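Local coordinates for protein PvdO (Pseudomonas aeruginosa, PDB 5HHA) that binds calcium and belongs to the formylglycine-generating enzyme family, probably acting in the periplasm in maturation of the pyoverdine chromophore, at residues 34-42 with 141-149. Sequence-based numbering, arbitrary orientation. Where two conformers were deposited one is given.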
ATOM      1  N   LYS A  34      -8.151  -3.918  16.382  1.00 15.66           N
ATOM      2  CA  LYS A  34      -7.094  -4.909  16.197  1.00 16.91           C
ATOM      3  C   LYS A  34      -7.641  -6.250  16.652  1.00 15.74           C
ATOM      4  O   LYS A  34      -8.326  -6.320  17.676  1.00 19.49           O
ATOM      5  CB  LYS A  34      -5.870  -4.578  17.066  1.00 24.49           C
ATOM      6  CG  LYS A  34      -5.100  -3.344  16.668  1.00 24.16           C
ATOM      7  CD  LYS A  34      -4.098  -2.961  17.771  1.00 27.19           C
ATOM      8  CE  LYS A  34      -3.086  -4.046  18.055  1.00 24.93           C
ATOM      9  NZ  LYS A  34      -2.137  -3.590  19.145  1.00 28.48           N
ATOM     10  N   ASP A  35      -7.316  -7.319  15.945  1.00 14.07           N
ATOM     11  CA  ASP A  35      -7.740  -8.649  16.361  1.00 15.83           C
ATOM     12  C   ASP A  35      -6.799  -9.304  17.364  1.00 20.62           C
ATOM     13  O   ASP A  35      -7.139 -10.342  17.937  1.00 22.78           O
ATOM     14  CB  ASP A  35      -7.923  -9.564  15.154  1.00 16.11           C
ATOM     15  CG  ASP A  35      -9.105  -9.185  14.312  1.00 18.97           C
ATOM     16  OD1 ASP A  35     -10.135  -8.779  14.887  1.00 20.80           O
ATOM     17  OD2 ASP A  35      -9.034  -9.294  13.069  1.00 18.12           O
ATOM     18  N   CYS A  36      -5.638  -8.708  17.597  1.00 17.25           N
ATOM     19  CA  CYS A  36      -4.707  -9.249  18.574  1.00 17.60           C
ATOM     20  C   CYS A  36      -3.637  -8.203  18.830  1.00 19.29           C
ATOM     21  O   CYS A  36      -3.531  -7.216  18.090  1.00 18.61           O
ATOM     22  CB  CYS A  36      -4.107 -10.568  18.083  1.00 19.03           C
ATOM     23  SG  CYS A  36      -2.677 -10.411  16.968  1.00 19.56           S
ATOM     24  N   LYS A  37      -2.826  -8.386  19.870  1.00 18.60           N
ATOM     25  CA  LYS A  37      -1.905  -7.329  20.286  1.00 17.66           C
ATOM     26  C   LYS A  37      -0.852  -7.035  19.210  1.00 17.08           C
ATOM     27  O   LYS A  37      -0.457  -5.890  19.029  1.00 22.09           O
ATOM     28  CB  LYS A  37      -1.231  -7.682  21.622  1.00 28.24           C
ATOM     29  CG  LYS A  37      -2.206  -7.716  22.802  1.00 33.03           C
ATOM     30  CD  LYS A  37      -1.515  -8.066  24.115  1.00 42.40           C
ATOM     31  CE  LYS A  37      -2.485  -8.031  25.295  1.00 43.43           C
ATOM     32  NZ  LYS A  37      -3.514  -9.122  25.237  1.00 43.33           N
ATOM     33  N   ASP A  38      -0.413  -8.092  18.542  1.00 20.37           N
ATOM     34  CA  ASP A  38       0.634  -8.064  17.518  1.00 23.16           C
ATOM     35  C   ASP A  38       0.072  -7.825  16.138  1.00 18.78           C
ATOM     36  O   ASP A  38       0.826  -7.746  15.173  1.00 18.04           O
ATOM     37  CB  ASP A  38       1.337  -9.435  17.477  1.00 24.80           C
ATOM     38  CG  ASP A  38       2.419  -9.576  18.518  1.00 32.31           C
ATOM     39  OD1 ASP A  38       3.100  -8.573  18.826  1.00 39.10           O
ATOM     40  OD2 ASP A  38       2.601 -10.706  19.011  1.00 38.44           O
ATOM     41  N   CYS A  39      -1.253  -7.761  16.031  1.00 15.71           N
ATOM     42  CA  CYS A  39      -1.928  -7.680  14.741  1.00 13.90           C
ATOM     43  C   CYS A  39      -1.997  -6.242  14.257  1.00 12.66           C
ATOM     44  O   CYS A  39      -2.032  -5.313  15.081  1.00 13.18           O
ATOM     45  CB  CYS A  39      -3.357  -8.195  14.860  1.00 15.20           C
ATOM     46  SG  CYS A  39      -3.503  -9.973  15.162  1.00 20.50           S
ATOM     47  N   PRO A  40      -2.042  -6.052  12.923  1.00 11.63           N
ATOM     48  CA  PRO A  40      -2.111  -4.675  12.420  1.00 12.34           C
ATOM     49  C   PRO A  40      -3.393  -3.960  12.816  1.00 10.68           C
ATOM     50  O   PRO A  40      -4.440  -4.587  12.893  1.00 12.44           O
ATOM     51  CB  PRO A  40      -2.040  -4.856  10.905  1.00 10.93           C
ATOM     52  CG  PRO A  40      -1.410  -6.189  10.679  1.00 14.12           C
ATOM     53  CD  PRO A  40      -1.864  -7.031  11.841  1.00 12.95           C
ATOM     54  N   GLU A  41      -3.307  -2.667  13.055  1.00 10.63           N
ATOM     55  CA  GLU A  41      -4.498  -1.860  13.294  1.00 11.30           C
ATOM     56  C   GLU A  41      -5.298  -1.707  12.008  1.00 11.74           C
ATOM     57  O   GLU A  41      -4.765  -1.240  10.987  1.00 10.97           O
ATOM     58  CB  GLU A  41      -4.100  -0.504  13.838  1.00 11.39           C
ATOM     59  CG  GLU A  41      -3.446  -0.626  15.230  1.00 14.30           C
ATOM     60  CD  GLU A  41      -2.888   0.672  15.770  1.00 19.77           C
ATOM     61  OE1 GLU A  41      -3.190   1.751  15.242  1.00 16.51           O
ATOM     62  OE2 GLU A  41      -2.116   0.629  16.752  1.00 19.83           O
ATOM     63  N   MET A  42      -6.555  -2.119  12.054  1.00 11.36           N
ATOM     64  CA  MET A  42      -7.429  -2.126  10.896  1.00 10.83           C
ATOM     65  C   MET A  42      -8.434  -0.986  10.990  1.00 11.60           C
ATOM     66  O   MET A  42      -8.875  -0.604  12.093  1.00 13.63           O
ATOM     67  CB  MET A  42      -8.170  -3.441  10.851  1.00 11.18           C
ATOM     68  CG  MET A  42      -7.270  -4.640  10.855  1.00 11.63           C
ATOM     69  SD  MET A  42      -6.073  -4.704   9.512  1.00 10.81           S
ATOM     70  CE  MET A  42      -7.165  -4.966   8.090  1.00 12.45           C
ATOM     71  N   LEU A 141      -2.001 -14.745   9.768  1.00 15.01           N
ATOM     72  CA  LEU A 141      -2.935 -13.889  10.497  1.00 15.37           C
ATOM     73  C   LEU A 141      -4.333 -14.472  10.517  1.00 15.54           C
ATOM     74  O   LEU A 141      -5.032 -14.410  11.531  1.00 15.28           O
ATOM     75  CB  LEU A 141      -3.031 -12.478   9.881  1.00 18.69           C
ATOM     76  CG  LEU A 141      -2.071 -11.354  10.278  1.00 19.11           C
ATOM     77  CD1 LEU A 141      -2.618 -10.041   9.716  1.00 15.45           C
ATOM     78  CD2 LEU A 141      -1.911 -11.235  11.775  1.00 19.71           C
ATOM     79  N   SER A 142      -4.736 -15.014   9.393  1.00 11.97           N
ATOM     80  CA  SER A 142      -6.072 -15.589   9.287  1.00 13.05           C
ATOM     81  C   SER A 142      -6.202 -16.771  10.242  1.00 14.00           C
ATOM     82  O   SER A 142      -7.197 -16.906  10.960  1.00 16.19           O
ATOM     83  CB  SER A 142      -6.339 -16.057   7.874  1.00 11.99           C
ATOM     84  OG  SER A 142      -6.369 -14.963   6.959  1.00 12.91           O
ATOM     85  N   LYS A 143      -5.198 -17.638  10.265  1.00 13.26           N
ATOM     86  CA  LYS A 143      -5.284 -18.838  11.100  1.00 15.03           C
ATOM     87  C   LYS A 143      -5.282 -18.453  12.570  1.00 16.55           C
ATOM     88  O   LYS A 143      -6.049 -18.993  13.369  1.00 16.12           O
ATOM     89  CB  LYS A 143      -4.127 -19.793  10.799  1.00 16.82           C
ATOM     90  CG  LYS A 143      -4.176 -21.108  11.626  1.00 18.08           C
ATOM     91  CD  LYS A 143      -2.962 -21.994  11.321  1.00 22.84           C
ATOM     92  CE  LYS A 143      -3.016 -23.371  12.013  1.00 19.39           C
ATOM     93  NZ  LYS A 143      -4.188 -24.114  11.610  1.00 19.40           N
ATOM     94  N   LYS A 144      -4.446 -17.497  12.944  1.00 14.43           N
ATOM     95  CA  LYS A 144      -4.317 -17.092  14.329  0.60 18.34           C
ATOM     96  C   LYS A 144      -5.603 -16.469  14.857  1.00 17.99           C
ATOM     97  O   LYS A 144      -6.032 -16.743  15.974  1.00 19.31           O
ATOM     98  CB  LYS A 144      -3.180 -16.082  14.433  0.60 18.44           C
ATOM     99  CG  LYS A 144      -2.993 -15.503  15.803  0.60 19.99           C
ATOM    100  CD  LYS A 144      -1.751 -14.625  15.836  0.60 17.43           C
ATOM    101  CE  LYS A 144      -1.413 -14.196  17.251  0.60 22.67           C
ATOM    102  NZ  LYS A 144      -1.283 -15.373  18.167  0.60 24.83           N
ATOM    103  N   THR A 145      -6.205 -15.605  14.043  1.00 17.41           N
ATOM    104  CA  THR A 145      -7.369 -14.824  14.468  1.00 18.20           C
ATOM    105  C   THR A 145      -8.739 -15.453  14.145  1.00 18.80           C
ATOM    106  O   THR A 145      -9.768 -15.037  14.701  1.00 19.13           O
ATOM    107  CB  THR A 145      -7.366 -13.420  13.809  1.00 16.92           C
ATOM    108  OG1 THR A 145      -7.500 -13.575  12.398  1.00 15.55           O
ATOM    109  CG2 THR A 145      -6.088 -12.654  14.124  1.00 20.37           C
ATOM    110  N   GLY A 146      -8.770 -16.408  13.228  1.00 15.94           N
ATOM    111  CA  GLY A 146     -10.018 -16.971  12.754  1.00 16.49           C
ATOM    112  C   GLY A 146     -10.787 -16.018  11.868  1.00 19.38           C
ATOM    113  O   GLY A 146     -11.975 -16.215  11.619  1.00 20.25           O
ATOM    114  N   LYS A 147     -10.100 -14.981  11.388  1.00 16.99           N
ATOM    115  CA  LYS A 147     -10.699 -14.017  10.478  1.00 17.74           C
ATOM    116  C   LYS A 147     -10.089 -14.191   9.099  1.00 15.33           C
ATOM    117  O   LYS A 147      -9.111 -14.918   8.915  1.00 16.28           O
ATOM    118  CB  LYS A 147     -10.494 -12.591  10.992  1.00 16.10           C
ATOM    119  CG  LYS A 147     -10.851 -12.402  12.464  1.00 17.54           C
ATOM    120  CD  LYS A 147     -12.339 -12.661  12.691  1.00 19.44           C
ATOM    121  CE  LYS A 147     -12.750 -12.422  14.132  1.00 28.43           C
ATOM    122  NZ  LYS A 147     -14.222 -12.578  14.283  1.00 35.32           N
ATOM    123  N   ARG A 148     -10.679 -13.538   8.108  1.00 14.76           N
ATOM    124  CA  ARG A 148     -10.238 -13.680   6.725  0.57 14.58           C
ATOM    125  C   ARG A 148      -9.376 -12.495   6.295  1.00 14.53           C
ATOM    126  O   ARG A 148      -9.892 -11.475   5.857  1.00 15.99           O
ATOM    127  CB  ARG A 148     -11.450 -13.850   5.799  0.57 19.15           C
ATOM    128  CG  ARG A 148     -12.355 -15.006   6.236  0.57 22.18           C
ATOM    129  CD  ARG A 148     -13.411 -15.372   5.200  0.57 29.63           C
ATOM    130  NE  ARG A 148     -14.238 -14.237   4.801  0.57 29.09           N
ATOM    131  CZ  ARG A 148     -15.436 -13.947   5.302  0.57 34.25           C
ATOM    132  NH1 ARG A 148     -15.979 -14.709   6.243  0.57 36.21           N
ATOM    133  NH2 ARG A 148     -16.095 -12.885   4.852  0.57 29.89           N
ATOM    134  N   TYR A 149      -8.061 -12.645   6.448  1.00 12.25           N
ATOM    135  CA  TYR A 149      -7.098 -11.646   5.988  1.00 12.87           C
ATOM    136  C   TYR A 149      -6.574 -12.017   4.608  1.00 11.07           C
ATOM    137  O   TYR A 149      -6.500 -13.179   4.229  1.00 12.25           O
ATOM    138  CB  TYR A 149      -5.927 -11.510   6.967  1.00 11.89           C
ATOM    139  CG  TYR A 149      -6.249 -10.702   8.190  1.00 11.86           C
ATOM    140  CD1 TYR A 149      -6.796 -11.305   9.332  1.00 13.83           C
ATOM    141  CD2 TYR A 149      -6.011  -9.334   8.240  1.00 11.95           C
ATOM    142  CE1 TYR A 149      -7.103 -10.565  10.446  1.00 14.77           C
ATOM    143  CE2 TYR A 149      -6.311  -8.585   9.366  1.00 12.26           C
ATOM    144  CZ  TYR A 149      -6.852  -9.207  10.469  1.00 13.15           C
ATOM    145  OH  TYR A 149      -7.139  -8.429  11.554  1.00 16.27           O
TER
HETATM  146  O   HOH W   1      -5.828  -6.895  13.464  1.00 15.00           O
HETATM  147  O   HOH W   2      -9.134 -12.527  16.736  1.00 33.02           O
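The phenol of Y149 and the carboxylate of D35 reach toward each other across the contact, and the hydroxyl OH of Y149 donates to OD2 of D35 at 2.6 Å. Carboxylate and ring planes stand 82° apart, and the hydroxyl oxygen meets OD2 from above the carboxylate plane, 37° out of it. OD2 also receives a salt bridge from R284 of strand 278-285, which would be expected to keep the acid ionised. A water is the second partner of the phenol oxygen: it donates to Y149 OH and P40 O and accepts from D35 N, tying the hydroxyl to the loop backbone. M42 meets the same ring at its edge, with SD lying in plane 3.9 Å from Y149 CE2, a Met-aromatic contact; bends at chi2 and chi3 curl the thioether round to that rim. CD1 of L141 lies over one face of the ring, offset toward its rim, and the same methyl meets CD of P40 at 3.8 Å.

How a loop can be docked on a helix end is illustrated here, where residues 34-42, between strands 32-33 and 42-52 in this protein of the FGE-sulfatase family, cover the last turn of helix 131-145. A type I turn from C36 to C39 is stapled by their disulfide, and C39 SG rests 3.9 Å from both L141 CD2 and T145 CG2. In T145, chi1 of 64° tucks OG1 back over the helix backbone, where it gives its hydroxyl to L141 O and accepts from K147 N in an ST turn, while CG2 faces D35 CB at 3.7 Å. The K147 side chain runs obliquely across that of D35, its CG 3.7 Å from OD2.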